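Local coordinates for glutaredoxin (Populus tremula x Populus tremuloides, PDB 2E7P), which binds a glutathione-ligated [2Fe-2S] cluster and probably acts as a glutathione-dependent oxidoreductase that reduces low-molecular-weight disulfides and proteins, at residues Thr69-Thr73 and Val74-Phe78; Val91-Gln95 and Arg96-Leu100. One frame throughout, in Å; residues are numbered along the deposited sequence.

Contact 1 (Thr69-Thr73 and Val74-Phe78); sequences TGRGT and VPNVF. With GSH (glutathione), chain H.
Asn76 reaches back from the start of strand 76-79 to the turn that leaves helix 58-69, where its ND2 gives a weak hydrogen bond of 3.4 Å to Thr69 OG1. That hydroxyl is already engaged: it accepts from Arg71 N at 3.1 Å, closing an ST turn, and it also bonds Leu65 O in the helix. A short hydroxyl side chain suits a helix end that must fold back on itself, and Gly70 takes the positive phi that follows.

Three waters extend the polar network. One accepts from Arg71 NH1 and Thr73 OG1 and donates to Pro75 O and to O11 of glutathione, 2.6 Å away; a second joins Arg71 O, Thr73 O and Asn76 ND2; the third lies in the guanidinium plane at its edge.

Nonpolar contact is modest. With CG anti to the backbone N (chi1 180°), Arg71 runs extended to CD, 3.7 Å from Asn76 CG; a bend at chi3 then redirects the guanidinium, its plane 81° from the amide's. Thr69 CG2 meets the Phe78 ring at its edge. Shortening Arg71 to an alanine is likely to leave the water at glutathione O11 without its NH1 donor and the Asn76 amide without its aliphatic neighbours CG and CD.

Val74 N and Val74 O pair with glutathione O2 and N2, each at 2.9 Å. The cis-Pro75 that follows is a hallmark of the thioredoxin fold, and such backbone pairing characterises glutaredoxins.

Contact 2 (Val91-Gln95 and Arg96-Leu100); sequences VEKHQ and RNELL
Lys93 O is gripped by two backbone amides where helix 87-95 ends. Glu98 N donates to it over 2.6 Å in a fairly straight bond (N-H...O 162°), lying only modestly tilted from the carbonyl plane, and Leu99 N adds a weak bond at 3.2 Å. At the next carbonyl, His94 O accepts from Asn97 N at 3.0 Å, but from above the carbonyl plane, 66° out of it. The bond from Glu98 N back five residues to Lys93 O and that from Asn97 N back three to His94 O together make a Schellman motif. Asn97 is its C-prime residue and takes positive phi, a conformation that asparagine tolerates better than most residues with a side chain. Just before this reversal, Arg96 N still makes an ordinary helical bond to Glu92 O.

The side chains follow the chain as it turns. Lys93 CG is anti to the carbonyl carbon (chi1 -58°), and a further bend at chi2 brings CD to 3.9 Å from Glu98 OE1. Its NZ and the same OE1 form a long salt bridge of 4.0 Å, an electrostatic tie near the surface, where both long charged chains can also stay hydrated. Arg96 lays its own CG 3.4 Å from Glu92 O, then leads its guanidinium away from the helix. On the inner side, Leu99 packs its CB 4.1 Å from Lys93 CB, with CD2 near His94 CB; a branched aliphatic chain suits this buried position.

The motif thus ends helix 87-95 and leads the chain into helix 99-110. Val91 and His94 rest on helix 31-42, both touching Leu39, while Leu99 and Leu100 lie against Val43 in the loop that follows that helix.

Both contacts are local turns at the C-terminal end of a helix, but they lie in different surroundings. Contact 1 is buried and carries the chain from helix 58-69 into strand 76-79 of the central sheet; contact 2 is at the surface and joins two helices. Their centres are about 18 Å apart and they do not touch, although helix 31-42 packs against residues of both. In contact 1, side chains, waters and bound glutathione join the backbone in the bonding. In contact 2, backbone amides close the helix end, supplemented by one long salt bridge and a small aliphatic patch. A glycine makes the turn out of the helix in contact 1, an exposed asparagine in contact 2.

Contact 1 (Thr69-Thr73 and Val74-Phe78)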
ATOM      1  N   THR C  69     -16.884  -6.454 -10.915  1.00 25.85           N
ATOM      2  CA  THR C  69     -15.740  -6.420 -11.816  1.00 24.28           C
ATOM      3  C   THR C  69     -14.869  -7.663 -11.695  1.00 25.06           C
ATOM      4  O   THR C  69     -13.982  -7.924 -12.546  1.00 24.04           O
ATOM      5  CB  THR C  69     -14.872  -5.157 -11.523  1.00 24.91           C
ATOM      6  OG1 THR C  69     -14.216  -5.274 -10.253  1.00 21.54           O
ATOM      7  CG2 THR C  69     -15.741  -3.889 -11.510  1.00 23.71           C
ATOM      8  N   GLY C  70     -15.091  -8.412 -10.625  1.00 24.29           N
ATOM      9  CA  GLY C  70     -14.228  -9.528 -10.300  1.00 24.90           C
ATOM     10  C   GLY C  70     -12.873  -9.110  -9.732  1.00 24.65           C
ATOM     11  O   GLY C  70     -11.981  -9.941  -9.599  1.00 24.31           O
ATOM     12  N   ARG C  71     -12.721  -7.827  -9.443  1.00 24.61           N
ATOM     13  CA  ARG C  71     -11.515  -7.273  -8.779  1.00 24.49           C
ATOM     14  C   ARG C  71     -11.896  -6.647  -7.444  1.00 24.26           C
ATOM     15  O   ARG C  71     -12.530  -5.577  -7.415  1.00 25.26           O
ATOM     16  CB  ARG C  71     -10.817  -6.240  -9.678  1.00 24.32           C
ATOM     17  CG  ARG C  71      -9.552  -5.605  -9.057  1.00 23.38           C
ATOM     18  CD  ARG C  71      -8.877  -4.663 -10.028  1.00 23.80           C
ATOM     19  NE  ARG C  71      -8.438  -5.404 -11.182  1.00 23.70           N
ATOM     20  CZ  ARG C  71      -7.312  -6.117 -11.234  1.00 25.29           C
ATOM     21  NH1 ARG C  71      -6.463  -6.099 -10.205  1.00 22.07           N
ATOM     22  NH2 ARG C  71      -7.038  -6.828 -12.323  1.00 20.12           N
ATOM     23  N   GLY C  72     -11.556  -7.329  -6.342  1.00 23.84           N
ATOM     24  CA  GLY C  72     -11.913  -6.840  -4.993  1.00 23.22           C
ATOM     25  C   GLY C  72     -10.766  -6.131  -4.265  1.00 23.36           C
ATOM     26  O   GLY C  72     -10.847  -5.854  -3.059  1.00 22.84           O
ATOM     27  N   THR C  73      -9.711  -5.829  -5.028  1.00 21.69           N
ATOM     28  CA  THR C  73      -8.498  -5.221  -4.535  1.00 20.64           C
ATOM     29  C   THR C  73      -8.368  -3.806  -5.130  1.00 21.01           C
ATOM     30  O   THR C  73      -9.048  -3.468  -6.107  1.00 20.70           O
ATOM     31  CB  THR C  73      -7.255  -6.037  -4.994  1.00 21.08           C
ATOM     32  OG1 THR C  73      -7.282  -6.155  -6.425  1.00 20.69           O
ATOM     33  CG2 THR C  73      -7.202  -7.442  -4.345  1.00 18.87           C
ATOM     34  N   VAL C  74      -7.497  -2.992  -4.533  1.00 20.12           N
ATOM     35  CA  VAL C  74      -7.139  -1.679  -5.072  1.00 19.68           C
ATOM     36  C   VAL C  74      -5.694  -1.740  -5.583  1.00 19.24           C
ATOM     37  O   VAL C  74      -4.903  -2.537  -5.074  1.00 19.62           O
ATOM     38  CB  VAL C  74      -7.310  -0.577  -4.000  1.00 20.08           C
ATOM     39  CG1 VAL C  74      -8.792  -0.485  -3.588  1.00 19.80           C
ATOM     40  CG2 VAL C  74      -6.444  -0.867  -2.800  1.00 19.12           C
ATOM     41  N   PRO C  75      -5.333  -0.924  -6.592  1.00 18.35           N
ATOM     42  CA  PRO C  75      -6.211   0.010  -7.292  1.00 18.71           C
ATOM     43  C   PRO C  75      -7.152  -0.717  -8.268  1.00 18.91           C
ATOM     44  O   PRO C  75      -6.839  -1.801  -8.778  1.00 19.59           O
ATOM     45  CB  PRO C  75      -5.251   0.934  -8.017  1.00 18.07           C
ATOM     46  CG  PRO C  75      -3.960  -0.035  -8.308  1.00 18.01           C
ATOM     47  CD  PRO C  75      -3.938  -0.942  -7.116  1.00 18.33           C
ATOM     48  N   ASN C  76      -8.300  -0.119  -8.500  1.00 19.52           N
ATOM     49  CA  ASN C  76      -9.241  -0.629  -9.490  1.00 20.23           C
ATOM     50  C   ASN C  76      -9.471   0.526 -10.449  1.00 20.09           C
ATOM     51  O   ASN C  76     -10.012   1.557 -10.068  1.00 20.13           O
ATOM     52  CB  ASN C  76     -10.528  -1.098  -8.802  1.00 20.10           C
ATOM     53  CG  ASN C  76     -11.370  -1.993  -9.690  1.00 22.29           C
ATOM     54  OD1 ASN C  76     -11.312  -1.903 -10.917  1.00 22.26           O
ATOM     55  ND2 ASN C  76     -12.121  -2.905  -9.069  1.00 19.96           N
ATOM     56  N   VAL C  77      -8.977   0.373 -11.683  1.00 20.99           N
ATOM     57  CA  VAL C  77      -8.887   1.487 -12.618  1.00 21.23           C
ATOM     58  C   VAL C  77      -9.907   1.395 -13.759  1.00 22.22           C
ATOM     59  O   VAL C  77     -10.037   0.364 -14.415  1.00 22.90           O
ATOM     60  CB  VAL C  77      -7.469   1.567 -13.254  1.00 22.03           C
ATOM     61  CG1 VAL C  77      -7.377   2.757 -14.204  1.00 19.74           C
ATOM     62  CG2 VAL C  77      -6.353   1.631 -12.158  1.00 21.00           C
ATOM     63  N   PHE C  78     -10.581   2.501 -14.000  1.00 23.21           N
ATOM     64  CA  PHE C  78     -11.523   2.658 -15.099  1.00 24.06           C
ATOM     65  C   PHE C  78     -11.064   3.797 -15.975  1.00 24.70           C
ATOM     66  O   PHE C  78     -10.685   4.883 -15.472  1.00 24.57           O
ATOM     67  CB  PHE C  78     -12.899   3.034 -14.548  1.00 24.49           C
ATOM     68  CG  PHE C  78     -13.617   1.895 -13.900  1.00 24.57           C
ATOM     69  CD1 PHE C  78     -14.597   1.192 -14.603  1.00 25.77           C
ATOM     70  CD2 PHE C  78     -13.315   1.520 -12.598  1.00 25.50           C
ATOM     71  CE1 PHE C  78     -15.279   0.108 -13.999  1.00 25.56           C
ATOM     72  CE2 PHE C  78     -13.978   0.448 -11.979  1.00 26.74           C
ATOM     73  CZ  PHE C  78     -14.969  -0.255 -12.674  1.00 25.30           C
TER
HETATM   74  N1  GSH H1000      -2.471  -7.689  -8.624  1.00 23.94           N
HETATM   75  CA1 GSH H1000      -3.165  -6.574  -7.973  1.00 25.14           C
HETATM   76  C1  GSH H1000      -2.874  -5.326  -8.756  1.00 24.57           C
HETATM   77  O11 GSH H1000      -3.538  -4.261  -8.599  1.00 21.59           O
HETATM   78  O12 GSH H1000      -1.950  -5.416  -9.596  1.00 26.44           O
HETATM   79  CB1 GSH H1000      -2.741  -6.493  -6.498  1.00 24.39           C
HETATM   80  CG1 GSH H1000      -3.531  -5.436  -5.693  1.00 22.08           C
HETATM   81  CD1 GSH H1000      -3.425  -5.662  -4.209  1.00 20.93           C
HETATM   82  OE1 GSH H1000      -2.852  -6.635  -3.744  1.00 19.52           O
HETATM   83  N2  GSH H1000      -4.062  -4.789  -3.436  1.00 21.28           N
HETATM   84  CA2 GSH H1000      -4.068  -4.927  -1.975  1.00 23.48           C
HETATM   85  C2  GSH H1000      -5.503  -4.796  -1.510  1.00 26.61           C
HETATM   86  O2  GSH H1000      -6.368  -4.191  -2.175  1.00 27.24           O
HETATM   87  CB2 GSH H1000      -3.179  -3.811  -1.336  1.00 23.13           C
HETATM   88  SG2 GSH H1000      -1.390  -3.496  -1.644  1.00 27.67           S
HETATM   89  N3  GSH H1000      -5.843  -5.355  -0.345  1.00 23.32           N
HETATM   90  CA3 GSH H1000      -7.174  -5.243   0.180  1.00 25.36           C
HETATM   91  C3  GSH H1000      -7.397  -3.786   0.572  1.00 30.17           C
HETATM   92  O31 GSH H1000      -6.447  -3.044   0.922  1.00 29.42           O
HETATM   93  O32 GSH H1000      -8.561  -3.363   0.549  1.00 33.73           O
HETATM   94  O   HOH W   1      -6.059  -4.289  -8.061  1.00 19.35           O
HETATM   95  O   HOH W   2     -11.925  -3.190  -6.222  1.00 26.59           O
HETATM   96  O   HOH W   3     -10.683  -4.528 -13.092  1.00 33.83           O

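Contact 2 (Val91-Gln95 and Arg96-Leu100)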
ATOM      1  N   VAL C  91       0.773  -0.846 -15.301  1.00 21.73           N
ATOM      2  CA  VAL C  91       2.219  -0.944 -15.577  1.00 22.51           C
ATOM      3  C   VAL C  91       2.407  -1.564 -16.975  1.00 23.27           C
ATOM      4  O   VAL C  91       3.126  -1.024 -17.802  1.00 24.50           O
ATOM      5  CB  VAL C  91       2.960  -1.799 -14.497  1.00 22.04           C
ATOM      6  CG1 VAL C  91       4.412  -2.128 -14.941  1.00 23.75           C
ATOM      7  CG2 VAL C  91       2.990  -1.093 -13.118  1.00 18.55           C
ATOM      8  N   GLU C  92       1.741  -2.679 -17.237  1.00 23.51           N
ATOM      9  CA  GLU C  92       1.792  -3.316 -18.574  1.00 25.05           C
ATOM     10  C   GLU C  92       1.365  -2.418 -19.757  1.00 23.33           C
ATOM     11  O   GLU C  92       2.040  -2.379 -20.800  1.00 22.79           O
ATOM     12  CB  GLU C  92       0.953  -4.581 -18.551  1.00 25.43           C
ATOM     13  CG  GLU C  92       1.327  -5.628 -19.578  1.00 31.51           C
ATOM     14  CD  GLU C  92       0.524  -6.917 -19.344  1.00 41.08           C
ATOM     15  OE1 GLU C  92       1.115  -7.968 -18.898  1.00 42.16           O
ATOM     16  OE2 GLU C  92      -0.712  -6.853 -19.575  1.00 42.96           O
ATOM     17  N   LYS C  93       0.255  -1.703 -19.606  1.00 22.53           N
ATOM     18  CA  LYS C  93      -0.179  -0.708 -20.612  1.00 22.59           C
ATOM     19  C   LYS C  93       0.865   0.388 -20.883  1.00 22.52           C
ATOM     20  O   LYS C  93       1.142   0.767 -22.045  1.00 21.31           O
ATOM     21  CB  LYS C  93      -1.509  -0.061 -20.196  1.00 23.67           C
ATOM     22  CG  LYS C  93      -2.654  -1.106 -20.000  1.00 24.20           C
ATOM     23  CD  LYS C  93      -3.064  -1.728 -21.323  1.00 25.08           C
ATOM     24  CE  LYS C  93      -4.429  -2.467 -21.231  1.00 27.72           C
ATOM     25  NZ  LYS C  93      -4.420  -3.674 -22.126  1.00 28.22           N
ATOM     26  N   HIS C  94       1.416   0.926 -19.802  1.00 22.43           N
ATOM     27  CA  HIS C  94       2.543   1.827 -19.937  1.00 22.27           C
ATOM     28  C   HIS C  94       3.735   1.167 -20.655  1.00 21.94           C
ATOM     29  O   HIS C  94       4.276   1.742 -21.586  1.00 21.82           O
ATOM     30  CB  HIS C  94       3.004   2.345 -18.582  1.00 21.82           C
ATOM     31  CG  HIS C  94       4.263   3.152 -18.663  1.00 25.15           C
ATOM     32  ND1 HIS C  94       5.435   2.775 -18.037  1.00 26.29           N
ATOM     33  CD2 HIS C  94       4.546   4.295 -19.342  1.00 24.10           C
ATOM     34  CE1 HIS C  94       6.369   3.679 -18.283  1.00 24.86           C
ATOM     35  NE2 HIS C  94       5.861   4.607 -19.075  1.00 24.57           N
ATOM     36  N   GLN C  95       4.151  -0.007 -20.208  1.00 21.13           N
ATOM     37  CA  GLN C  95       5.356  -0.633 -20.769  1.00 24.21           C
ATOM     38  C   GLN C  95       5.232  -0.949 -22.282  1.00 23.12           C
ATOM     39  O   GLN C  95       6.224  -0.967 -23.021  1.00 22.55           O
ATOM     40  CB  GLN C  95       5.669  -1.931 -20.013  1.00 22.76           C
ATOM     41  CG  GLN C  95       6.394  -1.714 -18.677  1.00 27.00           C
ATOM     42  CD  GLN C  95       6.469  -3.009 -17.844  1.00 28.04           C
ATOM     43  OE1 GLN C  95       5.794  -4.011 -18.153  1.00 37.25           O
ATOM     44  NE2 GLN C  95       7.265  -2.992 -16.787  1.00 32.60           N
ATOM     45  N   ARG C  96       4.005  -1.217 -22.715  1.00 22.07           N
ATOM     46  CA  ARG C  96       3.722  -1.479 -24.124  1.00 22.84           C
ATOM     47  C   ARG C  96       3.207  -0.230 -24.906  1.00 22.50           C
ATOM     48  O   ARG C  96       2.798  -0.348 -26.056  1.00 21.16           O
ATOM     49  CB  ARG C  96       2.718  -2.624 -24.245  1.00 21.46           C
ATOM     50  CG  ARG C  96       3.167  -3.944 -23.625  1.00 25.33           C
ATOM     51  CD  ARG C  96       4.388  -4.603 -24.325  1.00 28.40           C
ATOM     52  NE  ARG C  96       4.196  -4.859 -25.761  1.00 28.45           N
ATOM     53  CZ  ARG C  96       3.649  -5.962 -26.275  1.00 28.44           C
ATOM     54  NH1 ARG C  96       3.201  -6.933 -25.488  1.00 26.40           N
ATOM     55  NH2 ARG C  96       3.522  -6.081 -27.597  1.00 29.72           N
ATOM     56  N   ASN C  97       3.199   0.942 -24.271  1.00 22.21           N
ATOM     57  CA  ASN C  97       2.753   2.171 -24.937  1.00 22.91           C
ATOM     58  C   ASN C  97       1.284   2.108 -25.321  1.00 23.16           C
ATOM     59  O   ASN C  97       0.867   2.615 -26.351  1.00 22.67           O
ATOM     60  CB  ASN C  97       3.607   2.459 -26.200  1.00 23.60           C
ATOM     61  CG  ASN C  97       3.915   3.944 -26.375  1.00 25.21           C
ATOM     62  OD1 ASN C  97       3.502   4.772 -25.559  1.00 25.64           O
ATOM     63  ND2 ASN C  97       4.651   4.285 -27.427  1.00 22.07           N
ATOM     64  N   GLU C  98       0.493   1.452 -24.485  1.00 23.54           N
ATOM     65  CA  GLU C  98      -0.900   1.298 -24.802  1.00 23.82           C
ATOM     66  C   GLU C  98      -1.772   2.235 -23.963  1.00 23.97           C
ATOM     67  O   GLU C  98      -2.948   2.389 -24.243  1.00 23.02           O
ATOM     68  CB  GLU C  98      -1.278  -0.174 -24.643  1.00 24.17           C
ATOM     69  CG  GLU C  98      -0.844  -0.978 -25.884  1.00 27.20           C
ATOM     70  CD  GLU C  98      -0.964  -2.476 -25.701  1.00 33.76           C
ATOM     71  OE1 GLU C  98      -1.370  -2.911 -24.598  1.00 35.47           O
ATOM     72  OE2 GLU C  98      -0.615  -3.212 -26.661  1.00 36.42           O
ATOM     73  N   LEU C  99      -1.165   2.846 -22.938  1.00 23.25           N
ATOM     74  CA  LEU C  99      -1.875   3.674 -21.976  1.00 23.72           C
ATOM     75  C   LEU C  99      -2.340   4.980 -22.603  1.00 24.06           C
ATOM     76  O   LEU C  99      -3.492   5.345 -22.447  1.00 23.57           O
ATOM     77  CB  LEU C  99      -0.998   3.950 -20.740  1.00 24.27           C
ATOM     78  CG  LEU C  99      -1.586   4.651 -19.519  1.00 24.82           C
ATOM     79  CD1 LEU C  99      -2.826   3.881 -19.033  1.00 23.45           C
ATOM     80  CD2 LEU C  99      -0.506   4.760 -18.439  1.00 23.51           C
ATOM     81  N   LEU C 100      -1.470   5.638 -23.364  1.00 23.99           N
ATOM     82  CA  LEU C 100      -1.883   6.853 -24.048  1.00 25.03           C
ATOM     83  C   LEU C 100      -3.079   6.665 -25.042  1.00 24.55           C
ATOM     84  O   LEU C 100      -4.046   7.382 -24.918  1.00 24.40           O
ATOM     85  CB  LEU C 100      -0.695   7.633 -24.636  1.00 24.80           C
ATOM     86  CG  LEU C 100      -1.109   8.937 -25.304  1.00 26.46           C
ATOM     87  CD1 LEU C 100      -1.586   9.978 -24.289  1.00 26.36           C
ATOM     88  CD2 LEU C 100       0.000   9.455 -26.204  1.00 28.08           C
TER